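PDB 5ZH8: teichoic acid D-alanine hydrolase from Staphylococcus aureus, which removes D-alanyl groups from wall teichoic acid and lipoteichoic acid by ester hydrolysis, affecting cell wall structure and the level of methicillin resistance. Local coordinates for residues F123-A128 and G286-T291; N277-Y282 and G344-Q349. All coordinates share one frame; numbering follows the deposited sequence.

Contact 1 (F123-A128 and G286-T291)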
loop_
_atom_site.group_PDB
_atom_site.type_symbol
_atom_site.label_atom_id
_atom_site.label_comp_id
_atom_site.label_asym_id
_atom_site.label_seq_id
_atom_site.Cartn_x
_atom_site.Cartn_y
_atom_site.Cartn_z
ATOM N N PHE A 123 1.166 -2.778 -18.174
ATOM C CA PHE A 123 1.306 -2.759 -16.722
ATOM C C PHE A 123 1.294 -4.161 -16.150
ATOM O O PHE A 123 0.597 -5.031 -16.651
ATOM C CB PHE A 123 0.167 -1.954 -16.093
ATOM C CG PHE A 123 0.157 -0.515 -16.501
ATOM C CD1 PHE A 123 -0.378 -0.136 -17.720
ATOM C CD2 PHE A 123 0.693 0.456 -15.675
ATOM C CE1 PHE A 123 -0.383 1.187 -18.105
ATOM C CE2 PHE A 123 0.690 1.781 -16.059
ATOM C CZ PHE A 123 0.152 2.150 -17.274
ATOM N N LEU A 124 2.077 -4.369 -15.099
ATOM C CA LEU A 124 2.070 -5.613 -14.346
ATOM C C LEU A 124 0.682 -5.819 -13.744
ATOM O O LEU A 124 0.269 -5.088 -12.851
ATOM C CB LEU A 124 3.131 -5.560 -13.246
ATOM C CG LEU A 124 3.285 -6.752 -12.306
ATOM C CD1 LEU A 124 3.512 -8.033 -13.100
ATOM C CD2 LEU A 124 4.439 -6.502 -11.341
ATOM N N ILE A 125 -0.047 -6.807 -14.250
ATOM C CA ILE A 125 -1.429 -7.017 -13.829
ATOM C C ILE A 125 -1.526 -7.753 -12.502
ATOM O O ILE A 125 -2.617 -7.839 -11.931
ATOM C CB ILE A 125 -2.270 -7.755 -14.898
ATOM C CG1 ILE A 125 -1.854 -9.228 -15.040
ATOM C CG2 ILE A 125 -2.171 -7.038 -16.237
ATOM C CD1 ILE A 125 -2.726 -10.024 -15.996
ATOM N N GLY A 126 -0.404 -8.289 -12.024
ATOM C CA GLY A 126 -0.372 -9.038 -10.772
ATOM C C GLY A 126 -1.468 -10.092 -10.686
ATOM O O GLY A 126 -1.700 -10.854 -11.631
ATOM N N SER A 127 -2.176 -10.097 -9.562
ATOM C CA SER A 127 -3.174 -11.122 -9.268
ATOM C C SER A 127 -4.291 -11.257 -10.306
ATOM O O SER A 127 -5.024 -12.250 -10.301
ATOM C CB SER A 127 -3.796 -10.860 -7.908
ATOM O OG SER A 127 -4.494 -11.999 -7.472
ATOM N N ALA A 128 -4.431 -10.274 -11.194
ATOM C CA ALA A 128 -5.384 -10.385 -12.291
ATOM C C ALA A 128 -4.985 -11.456 -13.314
ATOM O O ALA A 128 -5.828 -11.881 -14.103
ATOM C CB ALA A 128 -5.584 -9.041 -12.973
ATOM N N GLY A 286 0.737 -13.766 -11.442
ATOM C CA GLY A 286 1.000 -12.342 -11.658
ATOM C C GLY A 286 2.374 -11.952 -12.174
ATOM O O GLY A 286 3.051 -11.128 -11.557
ATOM N N ASN A 287 2.771 -12.511 -13.317
ATOM C CA ASN A 287 3.977 -12.064 -14.024
ATOM C C ASN A 287 3.654 -11.652 -15.461
ATOM O O ASN A 287 4.527 -11.688 -16.330
ATOM C CB ASN A 287 5.069 -13.142 -13.993
ATOM C CG ASN A 287 4.733 -14.357 -14.841
ATOM O OD1 ASN A 287 3.593 -14.542 -15.273
ATOM N ND2 ASN A 287 5.737 -15.194 -15.087
ATOM N N LEU A 288 2.407 -11.243 -15.696
ATOM C CA LEU A 288 1.959 -10.826 -17.022
ATOM C C LEU A 288 1.768 -9.317 -17.080
ATOM O O LEU A 288 1.296 -8.711 -16.121
ATOM C CB LEU A 288 0.642 -11.506 -17.368
ATOM C CG LEU A 288 0.197 -11.434 -18.827
ATOM C CD1 LEU A 288 0.976 -12.426 -19.687
ATOM C CD2 LEU A 288 -1.298 -11.697 -18.898
ATOM N N TYR A 289 2.131 -8.729 -18.221
ATOM C CA TYR A 289 1.965 -7.302 -18.478
ATOM C C TYR A 289 0.941 -7.090 -19.590
ATOM O O TYR A 289 1.010 -7.743 -20.624
ATOM C CB TYR A 289 3.302 -6.680 -18.888
ATOM C CG TYR A 289 4.288 -6.505 -17.757
ATOM C CD1 TYR A 289 4.924 -7.596 -17.180
ATOM C CD2 TYR A 289 4.593 -5.237 -17.271
ATOM C CE1 TYR A 289 5.837 -7.428 -16.147
ATOM C CE2 TYR A 289 5.500 -5.056 -16.238
ATOM C CZ TYR A 289 6.118 -6.151 -15.677
ATOM O OH TYR A 289 7.012 -5.972 -14.648
ATOM N N MET A 290 0.003 -6.174 -19.380
ATOM C CA MET A 290 -1.064 -5.903 -20.349
ATOM C C MET A 290 -1.272 -4.413 -20.523
ATOM O O MET A 290 -1.212 -3.663 -19.554
ATOM C CB MET A 290 -2.411 -6.457 -19.861
ATOM C CG MET A 290 -2.555 -7.956 -19.839
ATOM S SD MET A 290 -4.275 -8.432 -19.495
ATOM C CE MET A 290 -4.906 -8.533 -21.167
ATOM N N THR A 291 -1.565 -3.998 -21.753
ATOM C CA THR A 291 -2.193 -2.704 -21.980
ATOM C C THR A 291 -3.635 -2.820 -21.508
ATOM O O THR A 291 -4.252 -3.868 -21.679
ATOM C CB THR A 291 -2.187 -2.287 -23.465
ATOM O OG1 THR A 291 -2.824 -3.289 -24.259
ATOM C CG2 THR A 291 -0.771 -2.087 -23.969
#

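Contact 2 (N277-Y282 and G344-Q349)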
loop_
_atom_site.group_PDB
_atom_site.type_symbol
_atom_site.label_atom_id
_atom_site.label_comp_id
_atom_site.label_asym_id
_atom_site.label_seq_id
_atom_site.Cartn_x
_atom_site.Cartn_y
_atom_site.Cartn_z
ATOM N N ASN A 277 11.513 -8.958 -8.851
ATOM C CA ASN A 277 12.667 -9.829 -8.646
ATOM C C ASN A 277 12.297 -11.319 -8.537
ATOM O O ASN A 277 13.175 -12.152 -8.289
ATOM C CB ASN A 277 13.421 -9.381 -7.386
ATOM C CG ASN A 277 12.533 -9.323 -6.152
ATOM O OD1 ASN A 277 11.315 -9.485 -6.228
ATOM N ND2 ASN A 277 13.146 -9.118 -5.004
ATOM N N ILE A 278 11.017 -11.645 -8.728
ATOM C CA ILE A 278 10.511 -13.003 -8.502
ATOM C C ILE A 278 9.532 -13.494 -9.582
ATOM O O ILE A 278 8.877 -14.522 -9.414
ATOM C CB ILE A 278 9.804 -13.096 -7.129
ATOM C CG1 ILE A 278 8.669 -12.069 -7.029
ATOM C CG2 ILE A 278 10.805 -12.903 -6.003
ATOM C CD1 ILE A 278 7.801 -12.213 -5.795
ATOM N N LEU A 279 9.444 -12.776 -10.696
ATOM C CA LEU A 279 8.431 -13.062 -11.706
ATOM C C LEU A 279 8.732 -14.337 -12.500
ATOM O O LEU A 279 7.847 -14.882 -13.171
ATOM C CB LEU A 279 8.265 -11.859 -12.637
ATOM C CG LEU A 279 7.861 -10.526 -11.985
ATOM C CD1 LEU A 279 7.613 -9.485 -13.063
ATOM C CD2 LEU A 279 6.633 -10.694 -11.101
ATOM N N ASP A 280 9.970 -14.818 -12.424
ATOM C CA ASP A 280 10.334 -16.128 -12.996
ATOM C C ASP A 280 9.636 -17.317 -12.312
ATOM O O ASP A 280 9.471 -18.366 -12.923
ATOM C CB ASP A 280 11.864 -16.330 -13.002
ATOM C CG ASP A 280 12.502 -16.170 -11.625
ATOM O OD1 ASP A 280 11.826 -15.716 -10.668
ATOM O OD2 ASP A 280 13.705 -16.493 -11.510
ATOM N N GLN A 281 9.221 -17.139 -11.059
ATOM C CA GLN A 281 8.531 -18.182 -10.299
ATOM C C GLN A 281 7.023 -17.933 -10.178
ATOM O O GLN A 281 6.323 -18.678 -9.492
ATOM C CB GLN A 281 9.152 -18.281 -8.899
ATOM C CG GLN A 281 8.611 -17.282 -7.877
ATOM C CD GLN A 281 9.629 -16.871 -6.828
ATOM O OE1 GLN A 281 9.377 -16.980 -5.629
ATOM N NE2 GLN A 281 10.786 -16.386 -7.277
ATOM N N TYR A 282 6.527 -16.890 -10.845
ATOM C CA TYR A 282 5.150 -16.422 -10.660
ATOM C C TYR A 282 4.253 -16.621 -11.883
ATOM O O TYR A 282 3.304 -15.858 -12.096
ATOM C CB TYR A 282 5.152 -14.946 -10.221
ATOM C CG TYR A 282 4.635 -14.748 -8.814
ATOM C CD1 TYR A 282 3.266 -14.664 -8.566
ATOM C CD2 TYR A 282 5.507 -14.671 -7.734
ATOM C CE1 TYR A 282 2.785 -14.496 -7.282
ATOM C CE2 TYR A 282 5.033 -14.503 -6.445
ATOM C CZ TYR A 282 3.672 -14.417 -6.224
ATOM O OH TYR A 282 3.206 -14.247 -4.942
ATOM N N GLY A 344 -5.303 -6.647 -9.326
ATOM C CA GLY A 344 -3.997 -7.163 -8.931
ATOM C C GLY A 344 -3.110 -6.041 -8.428
ATOM O O GLY A 344 -3.011 -4.992 -9.059
ATOM N N GLY A 345 -2.474 -6.257 -7.283
ATOM C CA GLY A 345 -1.529 -5.291 -6.713
ATOM C C GLY A 345 -0.160 -5.936 -6.606
ATOM O O GLY A 345 0.011 -6.912 -5.870
ATOM N N PHE A 346 0.820 -5.409 -7.335
ATOM C CA PHE A 346 2.127 -6.051 -7.393
ATOM C C PHE A 346 3.216 -5.056 -7.785
ATOM O O PHE A 346 3.039 -4.266 -8.714
ATOM C CB PHE A 346 2.059 -7.220 -8.402
ATOM C CG PHE A 346 2.841 -8.445 -8.003
ATOM C CD1 PHE A 346 2.980 -8.828 -6.668
ATOM C CD2 PHE A 346 3.382 -9.260 -8.985
ATOM C CE1 PHE A 346 3.701 -9.962 -6.336
ATOM C CE2 PHE A 346 4.092 -10.406 -8.654
ATOM C CZ PHE A 346 4.248 -10.754 -7.330
ATOM N N PHE A 347 4.329 -5.107 -7.057
ATOM C CA PHE A 347 5.502 -4.264 -7.301
ATOM C C PHE A 347 5.165 -2.848 -7.742
ATOM O O PHE A 347 5.500 -2.428 -8.850
ATOM C CB PHE A 347 6.454 -4.941 -8.291
ATOM C CG PHE A 347 7.089 -6.184 -7.741
ATOM C CD1 PHE A 347 8.247 -6.107 -6.977
ATOM C CD2 PHE A 347 6.515 -7.425 -7.964
ATOM C CE1 PHE A 347 8.823 -7.246 -6.456
ATOM C CE2 PHE A 347 7.094 -8.569 -7.445
ATOM C CZ PHE A 347 8.249 -8.476 -6.691
ATOM N N GLY A 348 4.474 -2.136 -6.856
ATOM C CA GLY A 348 4.153 -0.724 -7.045
ATOM C C GLY A 348 3.113 -0.400 -8.100
ATOM O O GLY A 348 2.927 0.765 -8.438
ATOM N N GLN A 349 2.427 -1.418 -8.617
ATOM C CA GLN A 349 1.410 -1.215 -9.634
ATOM C C GLN A 349 0.080 -1.737 -9.130
ATOM O O GLN A 349 0.032 -2.588 -8.244
ATOM C CB GLN A 349 1.811 -1.899 -10.939
ATOM C CG GLN A 349 3.203 -1.491 -11.422
ATOM C CD GLN A 349 3.453 -1.752 -12.897
ATOM O OE1 GLN A 349 2.520 -1.978 -13.669
ATOM N NE2 GLN A 349 4.715 -1.704 -13.301
#

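Contact 1 (F123-A128 and G286-T291)
Phe123 and Leu124 pair with Met290 and Tyr289 as antiparallel strands in the small three-stranded sheet of a beta-lactamase-type fold. Phe123 and Met290 form a hydrogen-bonded pair: Phe123 N reaches Met290 O at 2.9 Å, and Met290 N returns to Phe123 O at 3.0 Å. Leu124 and Tyr289 are the neighbouring non-hydrogen-bonded pair, with CA atoms 4.5 Å apart. Past the strand end, Ile125 N adds a bond to Leu288 O at 3.0 Å.

On one side of the sheet, Leu124 CB lies over a face of the Tyr289 ring, 4.1 Å from its centroid, a CH-pi contact. With chi1 at 179°, CG stands opposite the backbone N, and CD1 reaches over to the backbone oxygen of Gly286. On the other side, with Met290, Ile125 splits its branches: Ile125 CD1 runs alongside Leu288 and meets Leu288 CD2 at 3.6 Å, while Ile125 CG2 presses obliquely on Met290 CB and CG.

Where the strands end, Gly286 has no side chain to keep the backbones apart, and its CA comes within 3.7 Å of Gly126 CA. In the second shell, strand 248-250 flanks 288-290, and Gln129 OE1 accepts the N-H of Asn287. The run from Ser127 to Lys130 matches the family's SxxK motif, consistent with a place in the active site; Ser127 OG is hydrogen-bonded to both Tyr211 OH and Lys130 NZ.

Contact 2 (N277-Y282 and G344-Q349)
Phe347 and Asn277 are the nearest residues by backbone, yet their CA atoms are 9.2 Å apart, so the contact is made by side chains extending from the type I' turn Phe346-Gln349 to the irregular loop 277-282. That turn is gripped at its base by two backbone bonds, Phe346 N to Gln349 O and Gln349 N to Phe346 O, and it presents two consecutive aromatic rings to the loop.

Phe346 enters an edge-to-face pair with Tyr282. Its CZ sits 3.8 Å above the Tyr282 ring plane, over the centre, with the ring planes 56° apart and the centroids separated by 5.0 Å. The side chains of Leu279 and Phe346 run antiparallel past one another, Leu279 CD2 meeting Phe346 CE2 at 3.5 Å. The Phe346 ring is also backed from within its own segment: Phe347 CD2 lies above the middle of one face.

Phe347 meets the start of the loop. Ile278 CG1 lies at its edge, 3.6 Å from Phe347 CZ, and Ile278 CD1 lies at the same edge in the ring plane. Asn277 crosses this ring with its amide plane nearly perpendicular (86°), and Asn277 OD1 comes obliquely to Phe347 CZ at 3.3 Å. A chi1 of 55°, setting CG between the backbone N and the carbonyl carbon, brings that oxygen to the ring.

Beyond the rings, Tyr282 OH is hydrogen-bonded to Asp213, two residues after Tyr211, which ties the loop to the start of helix 213-227. A beta-hairpin with a type I' turn, carrying Phe346 and Phe347, thus joins strands 340-346 and 349-355 of the main antiparallel sheet to a loop beside the helices, at the boundary between the two parts of the beta-lactamase-type fold.

The centres of contacts 1 and 2 lie 8 Å apart, and their segments alternate along the chain: 123-128, 277-282, 286-291, 344-349. Contact 1 belongs to the three-stranded sheet; contact 2 sets the 346-349 hairpin turn of the eight-stranded sheet against the loop 277-282. Two probable hydrogen bonds join them, Leu124 N to Gln349 OE1 (2.8 Å) and Asn287 ND2 to Leu279 O (2.9 Å), while Phe346 and Phe347 both touch Leu124. Gly344 CA also passes 4.1 Å from Ser127 CA, so the strand leading to the turn runs beside the residues of the SxxK motif. Both contacts therefore probably border the same active-site region, where the two sheets meet.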